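PDB 1V43: sugar-binding transport ATP-binding protein from Pyrococcus horikoshii, which binds ATP and probably hydrolyses it to power sugar uptake, as the nucleotide-binding subunit of an ABC transporter. Local coordinates for residues I311-V317 and I345-V351; M247-E251 and H361-K365. All blocks are in the same frame, centred on the assembly; numbering follows the deposited sequence.

Interaction 1. Residues I311-V317 and I345-V351; sequences IGKVDFV and IEPGREV
With CG1 of Val314 trans to the backbone N (chi1 178°), its other methyl, CG2, lies beside that N and is brought tightly to CD1 of Ile345 at 3.5 Å. Ile345 turns CG1 between its N and carbonyl carbon (chi1 72°), against Val317 CG2, and its longer branch lets CD1 reach Val314 from the loop. Val351 CG1 touches the same Val314 methyl at 3.7 Å, and beta-branched valines suit this extended backbone. Strand 307-319 is joined to the start of strand 350-356 and the turn before it. Gly312 and Val351 form a hydrogen-bonded pair, Val351 N to Gly312 O at 2.6 Å and Gly312 N to Val351 O at 2.9 Å. Two more backbone bonds, Val314 N to Arg349 O and Gly348 N to Val314 O, carry the pairing past the last beta pair into a type II turn, Glu346 to Arg349. There Gly348 has a positive phi (94°), which would jam a side chain against the preceding carbonyl. Exposed Lys313 and Glu350 share a face, their aliphatic stems touching, while Lys313 NZ and Glu350 OE2 stay 5.1 Å apart, too far for a salt bridge. Such antiparallel pairing and turn belong to the TOBE-family region, consistent with an OB-like fold.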
loop_
_atom_site.group_PDB
_atom_site.type_symbol
_atom_site.label_atom_id
_atom_site.label_comp_id
_atom_site.label_asym_id
_atom_site.label_seq_id
_atom_site.Cartn_x
_atom_site.Cartn_y
_atom_site.Cartn_z
ATOM N N ILE A 311 16.149 19.866 15.871
ATOM C CA ILE A 311 17.040 19.736 14.727
ATOM C C ILE A 311 17.610 18.324 14.653
ATOM O O ILE A 311 18.007 17.749 15.665
ATOM C CB ILE A 311 18.191 20.771 14.784
ATOM C CG1 ILE A 311 17.623 22.174 14.527
ATOM C CG2 ILE A 311 19.266 20.422 13.757
ATOM C CD1 ILE A 311 18.666 23.282 14.427
ATOM N N GLY A 312 17.632 17.763 13.451
ATOM C CA GLY A 312 18.147 16.421 13.292
ATOM C C GLY A 312 18.677 16.193 11.901
ATOM O O GLY A 312 18.487 17.025 11.016
ATOM N N LYS A 313 19.353 15.070 11.703
ATOM C CA LYS A 313 19.900 14.740 10.396
ATOM C C LYS A 313 19.057 13.674 9.723
ATOM O O LYS A 313 18.581 12.737 10.369
ATOM C CB LYS A 313 21.347 14.236 10.510
ATOM C CG LYS A 313 22.364 15.334 10.782
ATOM C CD LYS A 313 23.781 14.788 10.805
ATOM C CE LYS A 313 24.798 15.898 11.030
ATOM N NZ LYS A 313 26.188 15.364 11.049
ATOM N N VAL A 314 18.872 13.841 8.420
ATOM C CA VAL A 314 18.115 12.898 7.621
ATOM C C VAL A 314 18.952 11.647 7.423
ATOM O O VAL A 314 20.045 11.711 6.875
ATOM C CB VAL A 314 17.806 13.467 6.231
ATOM C CG1 VAL A 314 17.054 12.436 5.415
ATOM C CG2 VAL A 314 17.004 14.749 6.359
ATOM N N ASP A 315 18.432 10.514 7.866
ATOM C CA ASP A 315 19.125 9.244 7.729
ATOM C C ASP A 315 18.781 8.531 6.414
ATOM O O ASP A 315 19.599 7.795 5.864
ATOM C CB ASP A 315 18.755 8.343 8.898
ATOM C CG ASP A 315 19.496 7.031 8.874
ATOM O OD1 ASP A 315 20.738 7.049 8.988
ATOM O OD2 ASP A 315 18.834 5.987 8.742
ATOM N N PHE A 316 17.566 8.734 5.921
ATOM C CA PHE A 316 17.140 8.097 4.676
ATOM C C PHE A 316 15.883 8.757 4.132
ATOM O O PHE A 316 15.078 9.323 4.885
ATOM C CB PHE A 316 16.872 6.612 4.897
ATOM C CG PHE A 316 16.621 5.842 3.626
ATOM C CD1 PHE A 316 17.663 5.578 2.733
ATOM C CD2 PHE A 316 15.349 5.357 3.331
ATOM C CE1 PHE A 316 17.448 4.839 1.563
ATOM C CE2 PHE A 316 15.119 4.612 2.159
ATOM C CZ PHE A 316 16.172 4.356 1.277
ATOM N N VAL A 317 15.712 8.667 2.823
ATOM C CA VAL A 317 14.577 9.274 2.167
ATOM C C VAL A 317 13.850 8.331 1.215
ATOM O O VAL A 317 14.468 7.676 0.385
ATOM C CB VAL A 317 15.017 10.516 1.344
ATOM C CG1 VAL A 317 13.801 11.160 0.664
ATOM C CG2 VAL A 317 15.748 11.503 2.247
ATOM N N ILE A 345 15.222 15.337 -0.801
ATOM C CA ILE A 345 16.347 15.879 -0.044
ATOM C C ILE A 345 17.321 14.736 0.230
ATOM O O ILE A 345 16.907 13.586 0.391
ATOM C CB ILE A 345 15.892 16.510 1.292
ATOM C CG1 ILE A 345 15.482 15.430 2.284
ATOM C CG2 ILE A 345 14.719 17.436 1.052
ATOM C CD1 ILE A 345 15.186 15.976 3.655
ATOM N N GLU A 346 18.610 15.046 0.277
ATOM C CA GLU A 346 19.622 14.018 0.481
ATOM C C GLU A 346 20.011 13.697 1.916
ATOM O O GLU A 346 19.994 14.559 2.789
ATOM C CB GLU A 346 20.884 14.368 -0.311
ATOM C CG GLU A 346 20.868 13.878 -1.754
ATOM C CD GLU A 346 22.134 14.246 -2.499
ATOM O OE1 GLU A 346 23.236 13.985 -1.963
ATOM O OE2 GLU A 346 22.027 14.794 -3.619
ATOM N N PRO A 347 20.380 12.430 2.165
ATOM C CA PRO A 347 20.790 11.936 3.479
ATOM C C PRO A 347 21.985 12.727 3.980
ATOM O O PRO A 347 22.789 13.215 3.187
ATOM C CB PRO A 347 21.146 10.480 3.206
ATOM C CG PRO A 347 20.253 10.119 2.070
ATOM C CD PRO A 347 20.366 11.330 1.183
ATOM N N GLY A 348 22.094 12.845 5.300
ATOM C CA GLY A 348 23.195 13.580 5.895
ATOM C C GLY A 348 22.835 15.025 6.182
ATOM O O GLY A 348 23.363 15.627 7.120
ATOM N N ARG A 349 21.940 15.593 5.381
ATOM C CA ARG A 349 21.551 16.974 5.603
ATOM C C ARG A 349 20.780 17.077 6.913
ATOM O O ARG A 349 20.116 16.129 7.337
ATOM C CB ARG A 349 20.697 17.498 4.446
ATOM C CG ARG A 349 19.203 17.477 4.696
ATOM C CD ARG A 349 18.548 18.787 4.248
ATOM N NE ARG A 349 18.701 19.037 2.816
ATOM C CZ ARG A 349 18.129 20.046 2.163
ATOM N NH1 ARG A 349 17.359 20.914 2.812
ATOM N NH2 ARG A 349 18.317 20.182 0.855
ATOM N N GLU A 350 20.886 18.231 7.556
ATOM C CA GLU A 350 20.215 18.483 8.821
ATOM C C GLU A 350 18.904 19.206 8.527
ATOM O O GLU A 350 18.823 19.985 7.577
ATOM C CB GLU A 350 21.115 19.345 9.707
ATOM C CG GLU A 350 21.132 18.949 11.161
ATOM C CD GLU A 350 22.181 19.709 11.943
ATOM O OE1 GLU A 350 22.120 20.960 11.958
ATOM O OE2 GLU A 350 23.067 19.053 12.537
ATOM N N VAL A 351 17.878 18.939 9.329
ATOM C CA VAL A 351 16.571 19.566 9.135
ATOM C C VAL A 351 15.929 19.956 10.462
ATOM O O VAL A 351 16.186 19.330 11.486
ATOM C CB VAL A 351 15.591 18.614 8.390
ATOM C CG1 VAL A 351 16.128 18.286 7.011
ATOM C CG2 VAL A 351 15.383 17.326 9.192
#

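Interaction 2. Residues M247-E251 and H361-K365; sequences MNILE and HVFDK
Strands 248-255 and 361-364, with strand 283-288 between them, belong to a five-stranded antiparallel sheet of the OB-like region, which in MalK relatives is regulatory. Just before the first strand, Met247 holds CG trans to its backbone N (chi1 168°) and bends at the last torsion, which places CE 3.3 Å from His361 CD2, approaching the imidazole obliquely. Its sulfur lies at the edge of the Phe363 ring, 5.2 Å from the centroid, a Met-aromatic contact; a long, flexible thioether suits a place serving two rings. Ile249 CD1 adds an apolar touch on Phe363 CE1 at 4.2 Å, while helix 236-241 packs against Met247, Ile249 and Phe363. Lys365, which follows strand 361-364, and Glu251 extend side chains that both touch Thr283 of strand 283-288 and join in a salt bridge: Lys365 NZ meets Glu251 OE1 at 2.7 Å from above the carboxylate plane. The other oxygen, OE2, pairs with Arg262, so one carboxylate serves two cations. A glutamine at Glu251 would probably leave Lys365 and Arg262 without the negative charge that balances both. The sheet with helix 236-241 against it is consistent with the OB fold of the MalK family.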
loop_
_atom_site.group_PDB
_atom_site.type_symbol
_atom_site.label_atom_id
_atom_site.label_comp_id
_atom_site.label_asym_id
_atom_site.label_seq_id
_atom_site.Cartn_x
_atom_site.Cartn_y
_atom_site.Cartn_z
ATOM N N MET A 247 2.504 5.600 13.399
ATOM C CA MET A 247 2.748 6.680 14.351
ATOM C C MET A 247 4.085 6.438 15.039
ATOM O O MET A 247 4.385 5.309 15.419
ATOM C CB MET A 247 1.660 6.700 15.420
ATOM C CG MET A 247 1.978 7.610 16.617
ATOM S SD MET A 247 0.691 7.571 17.919
ATOM C CE MET A 247 -0.727 8.232 17.011
ATOM N N ASN A 248 4.888 7.485 15.197
ATOM C CA ASN A 248 6.176 7.352 15.874
ATOM C C ASN A 248 5.931 7.166 17.372
ATOM O O ASN A 248 5.222 7.958 17.991
ATOM C CB ASN A 248 7.025 8.607 15.656
ATOM C CG ASN A 248 7.348 8.842 14.201
ATOM O OD1 ASN A 248 6.825 9.764 13.569
ATOM N ND2 ASN A 248 8.202 7.995 13.650
ATOM N N ILE A 249 6.501 6.114 17.949
ATOM C CA ILE A 249 6.350 5.850 19.381
ATOM C C ILE A 249 7.717 5.982 20.061
ATOM O O ILE A 249 8.618 5.178 19.834
ATOM C CB ILE A 249 5.780 4.430 19.639
ATOM C CG1 ILE A 249 4.400 4.282 18.985
ATOM C CG2 ILE A 249 5.649 4.186 21.127
ATOM C CD1 ILE A 249 3.357 5.221 19.550
ATOM N N LEU A 250 7.865 7.008 20.890
ATOM C CA LEU A 250 9.128 7.242 21.578
ATOM C C LEU A 250 9.009 7.207 23.094
ATOM O O LEU A 250 8.136 7.839 23.678
ATOM C CB LEU A 250 9.713 8.594 21.159
ATOM C CG LEU A 250 10.002 8.788 19.674
ATOM C CD1 LEU A 250 10.749 10.098 19.469
ATOM C CD2 LEU A 250 10.814 7.622 19.157
ATOM N N GLU A 251 9.913 6.473 23.724
ATOM C CA GLU A 251 9.937 6.349 25.177
ATOM C C GLU A 251 10.503 7.627 25.790
ATOM O O GLU A 251 11.603 8.036 25.450
ATOM C CB GLU A 251 10.804 5.151 25.553
ATOM C CG GLU A 251 10.719 4.722 26.994
ATOM C CD GLU A 251 11.449 3.413 27.235
ATOM O OE1 GLU A 251 11.551 2.999 28.409
ATOM O OE2 GLU A 251 11.916 2.796 26.249
ATOM N N HIS A 361 0.365 12.391 21.254
ATOM C CA HIS A 361 -0.245 11.380 22.113
ATOM C C HIS A 361 0.773 10.932 23.170
ATOM O O HIS A 361 1.985 11.059 22.976
ATOM C CB HIS A 361 -0.685 10.161 21.287
ATOM C CG HIS A 361 -1.642 10.490 20.183
ATOM N ND1 HIS A 361 -3.003 10.594 20.382
ATOM C CD2 HIS A 361 -1.425 10.805 18.884
ATOM C CE1 HIS A 361 -3.581 10.963 19.252
ATOM N NE2 HIS A 361 -2.645 11.098 18.329
ATOM N N VAL A 362 0.265 10.413 24.284
ATOM C CA VAL A 362 1.092 9.917 25.377
ATOM C C VAL A 362 0.402 8.668 25.916
ATOM O O VAL A 362 -0.765 8.718 26.284
ATOM C CB VAL A 362 1.193 10.938 26.530
ATOM C CG1 VAL A 362 2.179 10.416 27.585
ATOM C CG2 VAL A 362 1.616 12.306 25.999
ATOM N N PHE A 363 1.108 7.546 25.952
ATOM C CA PHE A 363 0.517 6.308 26.443
ATOM C C PHE A 363 1.278 5.774 27.665
ATOM O O PHE A 363 2.512 5.830 27.720
ATOM C CB PHE A 363 0.532 5.224 25.346
ATOM C CG PHE A 363 -0.014 5.678 24.011
ATOM C CD1 PHE A 363 0.770 6.434 23.141
ATOM C CD2 PHE A 363 -1.309 5.335 23.617
ATOM C CE1 PHE A 363 0.273 6.840 21.894
ATOM C CE2 PHE A 363 -1.821 5.736 22.374
ATOM C CZ PHE A 363 -1.023 6.490 21.514
ATOM N N ASP A 364 0.542 5.262 28.644
ATOM C CA ASP A 364 1.170 4.684 29.824
ATOM C C ASP A 364 2.086 3.591 29.302
ATOM O O ASP A 364 1.670 2.787 28.478
ATOM C CB ASP A 364 0.115 4.069 30.739
ATOM C CG ASP A 364 0.724 3.385 31.943
ATOM O OD1 ASP A 364 1.369 2.332 31.767
ATOM O OD2 ASP A 364 0.561 3.912 33.060
ATOM N N LYS A 365 3.322 3.542 29.779
ATOM C CA LYS A 365 4.261 2.540 29.284
ATOM C C LYS A 365 3.936 1.098 29.655
ATOM O O LYS A 365 4.340 0.168 28.950
ATOM C CB LYS A 365 5.693 2.857 29.742
ATOM C CG LYS A 365 6.710 1.906 29.130
ATOM C CD LYS A 365 8.128 2.107 29.631
ATOM C CE LYS A 365 9.010 0.957 29.146
ATOM N NZ LYS A 365 10.377 0.952 29.741
#

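Interaction 1 and interaction 2 lie in different five-stranded antiparallel sheets, their centres about 23 Å apart and their nearest atoms about 11 Å apart, without touching. The chain links them directly, since strand 350-356 of the first is followed by strand 361-364 of the second. Interaction 1 is mostly at the surface, with just over half its touching residues exposed; residues 311-317 and 345-351 are immediate neighbours, joined by backbone hydrogen bonds. Residues 247-251 and 361-365 share no backbone bond, and depend on sulfur-aromatic contacts in a buried part (Met247, His361, Phe363) and a salt bridge at exposed Lys365. Interaction 1 also borders the second subunit, whose Lys186 pairs with Asp315; interaction 2 stays within its own chain.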